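Long-range contacts in protein interacting with Hsp90 1 (Saccharomyces cerevisiae, PDB 4CGU), which takes part in pre-rRNA processing and is required for the interaction of NOP58 with snoRNA, this chain being its C-terminal CS domain: residues Y81-K86 with I97-K102; Y115-N120 with V138-I143. One frame throughout, in Å; residues are numbered along the deposited sequence.

Contact 1 of 2, residues Y81-K86 with I97-K102; sequences YEVKMK and ILIENK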
loop_
_atom_site.group_PDB
_atom_site.type_symbol
_atom_site.label_atom_id
_atom_site.label_comp_id
_atom_site.label_asym_id
_atom_site.label_seq_id
_atom_site.Cartn_x
_atom_site.Cartn_y
_atom_site.Cartn_z
ATOM N N TYR B 81 9.254 -5.984 -24.937
ATOM C CA TYR B 81 7.968 -5.893 -24.251
ATOM C C TYR B 81 6.898 -5.216 -25.090
ATOM O O TYR B 81 7.159 -4.228 -25.771
ATOM C CB TYR B 81 8.104 -5.150 -22.919
ATOM C CG TYR B 81 9.084 -5.775 -21.950
ATOM C CD1 TYR B 81 8.849 -7.031 -21.402
ATOM C CD2 TYR B 81 10.242 -5.104 -21.575
ATOM C CE1 TYR B 81 9.744 -7.601 -20.507
ATOM C CE2 TYR B 81 11.142 -5.669 -20.685
ATOM C CZ TYR B 81 10.889 -6.915 -20.154
ATOM O OH TYR B 81 11.789 -7.469 -19.269
ATOM N N GLU B 82 5.690 -5.762 -25.027
ATOM C CA GLU B 82 4.524 -5.136 -25.621
ATOM C C GLU B 82 3.423 -5.070 -24.575
ATOM O O GLU B 82 3.191 -6.032 -23.834
ATOM C CB GLU B 82 4.064 -5.895 -26.863
ATOM C CG GLU B 82 5.011 -5.722 -28.041
ATOM C CD GLU B 82 4.531 -6.421 -29.293
ATOM O OE1 GLU B 82 3.408 -6.962 -29.279
ATOM O OE2 GLU B 82 5.279 -6.428 -30.291
ATOM N N VAL B 83 2.763 -3.920 -24.514
ATOM C CA VAL B 83 1.791 -3.640 -23.475
ATOM C C VAL B 83 0.379 -3.523 -24.037
ATOM O O VAL B 83 0.158 -2.906 -25.084
ATOM C CB VAL B 83 2.146 -2.329 -22.752
ATOM C CG1 VAL B 83 1.216 -2.101 -21.568
ATOM C CG2 VAL B 83 3.602 -2.350 -22.306
ATOM N N LYS B 84 -0.572 -4.135 -23.342
ATOM C CA LYS B 84 -1.983 -3.942 -23.637
ATOM C C LYS B 84 -2.669 -3.465 -22.372
ATOM O O LYS B 84 -2.259 -3.813 -21.271
ATOM C CB LYS B 84 -2.633 -5.244 -24.098
ATOM C CG LYS B 84 -2.086 -5.797 -25.399
ATOM C CD LYS B 84 -2.797 -7.087 -25.761
ATOM C CE LYS B 84 -2.331 -7.630 -27.101
ATOM N NZ LYS B 84 -2.991 -8.926 -27.415
HETATM N N MSE B 85 -3.714 -2.670 -22.526
HETATM C CA MSE B 85 -4.477 -2.206 -21.386
HETATM C C MSE B 85 -5.955 -2.388 -21.675
HETATM O O MSE B 85 -6.390 -2.258 -22.819
HETATM C CB MSE B 85 -4.128 -0.747 -21.074
HETATM C CG MSE B 85 -2.681 -0.578 -20.600
HETATM SE SE MSE B 85 -2.051 1.257 -20.410
HETATM C CE MSE B 85 -2.936 1.711 -18.760
ATOM N N LYS B 86 -6.719 -2.724 -20.645
ATOM C CA LYS B 86 -8.151 -2.939 -20.792
ATOM C C LYS B 86 -8.878 -2.419 -19.560
ATOM O O LYS B 86 -8.446 -2.665 -18.436
ATOM C CB LYS B 86 -8.448 -4.425 -20.986
ATOM C CG LYS B 86 -9.924 -4.746 -21.162
ATOM C CD LYS B 86 -10.138 -6.234 -21.373
ATOM C CE LYS B 86 -11.619 -6.597 -21.402
ATOM N NZ LYS B 86 -11.835 -8.081 -21.356
ATOM N N ILE B 97 -3.519 -4.422 -17.026
ATOM C CA ILE B 97 -2.380 -4.214 -17.909
ATOM C C ILE B 97 -1.707 -5.553 -18.170
ATOM O O ILE B 97 -1.401 -6.282 -17.233
ATOM C CB ILE B 97 -1.350 -3.281 -17.258
ATOM C CG1 ILE B 97 -2.043 -2.020 -16.737
ATOM C CG2 ILE B 97 -0.228 -2.940 -18.239
ATOM C CD1 ILE B 97 -1.177 -1.189 -15.830
ATOM N N LEU B 98 -1.497 -5.876 -19.442
ATOM C CA LEU B 98 -0.730 -7.049 -19.842
ATOM C C LEU B 98 0.612 -6.621 -20.400
ATOM O O LEU B 98 0.680 -5.843 -21.353
ATOM C CB LEU B 98 -1.467 -7.846 -20.921
ATOM C CG LEU B 98 -2.873 -8.349 -20.610
ATOM C CD1 LEU B 98 -3.345 -9.327 -21.679
ATOM C CD2 LEU B 98 -2.896 -8.999 -19.249
ATOM N N ILE B 99 1.685 -7.126 -19.806
ATOM C CA ILE B 99 3.013 -6.876 -20.339
ATOM C C ILE B 99 3.588 -8.197 -20.814
ATOM O O ILE B 99 3.750 -9.129 -20.030
ATOM C CB ILE B 99 3.945 -6.261 -19.292
ATOM C CG1 ILE B 99 3.338 -4.968 -18.737
ATOM C CG2 ILE B 99 5.331 -6.020 -19.896
ATOM C CD1 ILE B 99 4.291 -4.171 -17.893
ATOM N N GLU B 100 3.888 -8.275 -22.104
ATOM C CA GLU B 100 4.303 -9.524 -22.717
ATOM C C GLU B 100 5.682 -9.408 -23.366
ATOM O O GLU B 100 5.940 -8.478 -24.125
ATOM C CB GLU B 100 3.263 -9.934 -23.758
ATOM C CG GLU B 100 3.512 -11.268 -24.400
ATOM C CD GLU B 100 2.370 -11.711 -25.298
ATOM O OE1 GLU B 100 1.268 -11.127 -25.194
ATOM O OE2 GLU B 100 2.578 -12.637 -26.110
ATOM N N ASN B 101 6.575 -10.344 -23.061
ATOM C CA ASN B 101 7.878 -10.369 -23.717
ATOM C C ASN B 101 7.803 -11.207 -24.991
ATOM O O ASN B 101 7.436 -12.381 -24.946
ATOM C CB ASN B 101 8.954 -10.910 -22.773
ATOM C CG ASN B 101 10.370 -10.683 -23.296
ATOM O OD1 ASN B 101 10.581 -10.408 -24.481
ATOM N ND2 ASN B 101 11.350 -10.802 -22.405
ATOM N N LYS B 102 8.154 -10.597 -26.119
ATOM C CA LYS B 102 8.043 -11.250 -27.425
ATOM C C LYS B 102 9.386 -11.702 -27.997
ATOM O O LYS B 102 9.433 -12.311 -29.064
ATOM C CB LYS B 102 7.378 -10.307 -28.431
ATOM C CG LYS B 102 6.024 -9.781 -28.001
ATOM C CD LYS B 102 4.921 -10.773 -28.304
ATOM C CE LYS B 102 3.563 -10.085 -28.306
ATOM N NZ LYS B 102 2.455 -11.023 -28.631
#

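Contact 2 of 2, residues Y115-N120 with V138-I143; sequences YNFAEN and VNAADI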
loop_
_atom_site.group_PDB
_atom_site.type_symbol
_atom_site.label_atom_id
_atom_site.label_comp_id
_atom_site.label_asym_id
_atom_site.label_seq_id
_atom_site.Cartn_x
_atom_site.Cartn_y
_atom_site.Cartn_z
ATOM N N TYR B 115 5.736 1.998 -7.537
ATOM C CA TYR B 115 4.695 2.954 -7.864
ATOM C C TYR B 115 5.042 4.321 -7.304
ATOM O O TYR B 115 5.238 4.472 -6.100
ATOM C CB TYR B 115 3.344 2.499 -7.309
ATOM C CG TYR B 115 2.238 3.506 -7.522
ATOM C CD1 TYR B 115 1.764 3.788 -8.796
ATOM C CD2 TYR B 115 1.664 4.175 -6.446
ATOM C CE1 TYR B 115 0.749 4.707 -8.993
ATOM C CE2 TYR B 115 0.650 5.097 -6.634
ATOM C CZ TYR B 115 0.197 5.359 -7.909
ATOM O OH TYR B 115 -0.813 6.272 -8.096
ATOM N N ASN B 116 5.109 5.308 -8.190
ATOM C CA ASN B 116 5.370 6.690 -7.815
ATOM C C ASN B 116 4.053 7.447 -7.607
ATOM O O ASN B 116 3.294 7.648 -8.550
ATOM C CB ASN B 116 6.218 7.368 -8.895
ATOM C CG ASN B 116 6.728 8.730 -8.466
ATOM O OD1 ASN B 116 5.948 9.667 -8.280
ATOM N ND2 ASN B 116 8.039 8.846 -8.300
ATOM N N PHE B 117 3.790 7.866 -6.373
ATOM C CA PHE B 117 2.490 8.430 -6.011
ATOM C C PHE B 117 2.153 9.734 -6.741
ATOM O O PHE B 117 1.048 9.893 -7.256
ATOM C CB PHE B 117 2.395 8.651 -4.494
ATOM C CG PHE B 117 2.654 7.411 -3.674
ATOM C CD1 PHE B 117 1.657 6.467 -3.482
ATOM C CD2 PHE B 117 3.889 7.204 -3.078
ATOM C CE1 PHE B 117 1.893 5.334 -2.727
ATOM C CE2 PHE B 117 4.126 6.079 -2.316
ATOM C CZ PHE B 117 3.123 5.135 -2.149
ATOM N N ALA B 118 3.101 10.663 -6.770
ATOM C CA ALA B 118 2.873 11.978 -7.369
ATOM C C ALA B 118 2.764 11.912 -8.886
ATOM O O ALA B 118 1.983 12.639 -9.488
ATOM C CB ALA B 118 3.976 12.956 -6.955
ATOM N N GLU B 119 3.546 11.031 -9.501
ATOM C CA GLU B 119 3.520 10.878 -10.948
ATOM C C GLU B 119 2.349 10.013 -11.382
ATOM O O GLU B 119 1.881 10.118 -12.516
ATOM C CB GLU B 119 4.813 10.237 -11.439
ATOM C CG GLU B 119 6.056 11.085 -11.267
ATOM C CD GLU B 119 7.308 10.296 -11.577
ATOM O OE1 GLU B 119 7.181 9.084 -11.853
ATOM O OE2 GLU B 119 8.414 10.873 -11.544
ATOM N N ASN B 120 1.875 9.168 -10.470
ATOM C CA ASN B 120 0.903 8.133 -10.802
ATOM C C ASN B 120 1.439 7.247 -11.937
ATOM O O ASN B 120 0.739 6.949 -12.906
ATOM C CB ASN B 120 -0.463 8.742 -11.142
ATOM C CG ASN B 120 -1.566 7.700 -11.217
ATOM O OD1 ASN B 120 -1.572 6.725 -10.467
ATOM N ND2 ASN B 120 -2.502 7.898 -12.132
ATOM N N VAL B 138 -6.128 5.127 -7.306
ATOM C CA VAL B 138 -5.082 4.125 -7.189
ATOM C C VAL B 138 -4.623 3.962 -5.751
ATOM O O VAL B 138 -4.102 4.893 -5.142
ATOM C CB VAL B 138 -3.870 4.447 -8.082
ATOM C CG1 VAL B 138 -2.790 3.377 -7.915
ATOM C CG2 VAL B 138 -4.302 4.567 -9.536
ATOM N N ASN B 139 -4.838 2.766 -5.217
ATOM C CA ASN B 139 -4.326 2.391 -3.912
ATOM C C ASN B 139 -3.216 1.367 -4.109
ATOM O O ASN B 139 -3.478 0.242 -4.540
ATOM C CB ASN B 139 -5.453 1.808 -3.059
ATOM C CG ASN B 139 -5.062 1.633 -1.604
ATOM O OD1 ASN B 139 -3.883 1.510 -1.268
ATOM N ND2 ASN B 139 -6.064 1.606 -0.726
ATOM N N ALA B 140 -1.983 1.762 -3.796
ATOM C CA ALA B 140 -0.805 0.920 -4.014
ATOM C C ALA B 140 -0.919 -0.435 -3.336
ATOM O O ALA B 140 -0.305 -1.416 -3.766
ATOM C CB ALA B 140 0.462 1.635 -3.546
ATOM N N ALA B 141 -1.707 -0.483 -2.269
ATOM C CA ALA B 141 -1.978 -1.732 -1.578
ATOM C C ALA B 141 -2.795 -2.680 -2.454
ATOM O O ALA B 141 -2.702 -3.894 -2.310
ATOM C CB ALA B 141 -2.706 -1.460 -0.261
ATOM N N ASP B 142 -3.584 -2.116 -3.368
ATOM C CA ASP B 142 -4.518 -2.904 -4.174
ATOM C C ASP B 142 -3.988 -3.229 -5.568
ATOM O O ASP B 142 -4.650 -3.927 -6.338
ATOM C CB ASP B 142 -5.865 -2.186 -4.299
ATOM C CG ASP B 142 -6.571 -2.029 -2.964
ATOM O OD1 ASP B 142 -6.246 -2.788 -2.028
ATOM O OD2 ASP B 142 -7.455 -1.150 -2.854
ATOM N N ILE B 143 -2.808 -2.716 -5.898
ATOM C CA ILE B 143 -2.181 -3.060 -7.168
ATOM C C ILE B 143 -1.726 -4.509 -7.128
ATOM O O ILE B 143 -0.799 -4.853 -6.399
ATOM C CB ILE B 143 -0.978 -2.155 -7.479
ATOM C CG1 ILE B 143 -1.415 -0.686 -7.496
ATOM C CG2 ILE B 143 -0.323 -2.566 -8.814
ATOM C CD1 ILE B 143 -0.273 0.292 -7.694
#

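Contact 1 of 2, residues Y81-K86 with I97-K102
Glu82 and Glu100 exchange two backbone hydrogen bonds, N to O 2.9 Å each way, and Lys84 and Leu98 do the same, which locks strands 81-86 and 97-101 antiparallel, their directions 159° apart. Tyr81, Val83 and Met85 (a selenomethionine) fall in non-hydrogen-bonded pairs with Asn101, Ile99 and Ile97 on one face. There CG1 of Val83 lies alongside Ile97, 3.7 Å from its CG2; anti to the backbone N (chi1 -174°), this branch points diagonally to Ile97 rather than to pair partner Ile99. Beta-branched residues suit such extended backbone. The two strands form a beta hairpin at the margin of the CS domain's four-stranded sheet, and this apolar face packs against Ile130 of strand 129-131. Tyr81 brings CD1 to 4.0 Å from Ile99 CG2, while its OH bonds to Asp109, which also accepts from Asn101 ND2; Asn101 OD1 accepts from Glu80 N. Were Tyr81 an alanine, Ile99 CG2 would probably lose its aromatic neighbour and Asp109 the hydroxyl it bonds. The other face is mostly polar, Leu98 apart: Lys102, bent at chi2, crosses Glu82 roughly perpendicularly, its CE 3.3 Å from Glu82 OE1, and its NZ makes a weakly hydrogen-bonded salt bridge to Glu100 OE2.

Contact 2 of 2, residues Y115-N120 with V138-I143
The turn that leaves strand 114-116 meets the loop leading into strand 144-148, and Tyr115 is the residue on which the two come together. No hydrogen bond crosses between 115-120 and 138-143; the contact is made by apolar groups set around the tyrosine ring. Ile143, the last loop residue before strand 144-148, has a side chain long enough to set CD1 over one face toward the rim, 4.1 Å from Tyr115 CG, meeting the ring at about a right angle. Backbone N of Phe117 lies over the opposite face. Farther out along the tyrosine, CG1 of Val138 comes obliquely to 3.6 Å from Tyr115 CZ. The small methyl of Ala140 can come up to both rings obliquely, its CB 4.0 Å from Tyr115 CD2 and from Phe117 CE1.

Tyr115 places CG anti to its own N (chi1 175°), which sends the ring toward the loop and its hydroxyl to the far end of the turn. There OH donates to Asn120 OD1 at 2.5 Å, the donor tilted 22° from the carbonyl plane, an unusually short bond that probably limits how far either side chain can turn. The same OD1 touches Val138 CG2 at 3.6 Å, so valine packs against the bonded pair. Asn120 has positive phi (56°), a left-handed backbone conformation that asparagine tolerates better than most residues.

Each segment is also braced internally: Asn116 OD1 accepts from Glu119 N in an Asx motif, and Asn139 OD1 from Ala141 N in an Asx turn. Tyr115 and Asn116 pair with a strand of the other protein in the assembly, extending the sheet across the interface. An aromatic side chain wedged between a strand-end turn and a connecting loop here closes one end of a beta-sandwich, the fold of CS domains.

In the fold
Both contacts belong to one CS domain, a beta-sandwich fold of the HSP20 clan, and lie on opposite sides of its centre, about 19 Å apart between centres and about 7 Å at their nearest atoms. They follow in series: the hairpin of contact 1 closes before strand 114-116 opens contact 2. Contact 1 lies within the four-stranded sheet, whereas contact 2 links the end of the three-stranded sheet 114-116, 121-123, 129-131 to the loop returning to the four-stranded one at strand 144-148. Strand 129-131 connects them: its Ile130 packs on the hairpin and the chain runs on to 138-143. Contact 2 lies at the interface, where strand 114-116 pairs with the other protein; in contact 1 only Lys86 comes within its reach.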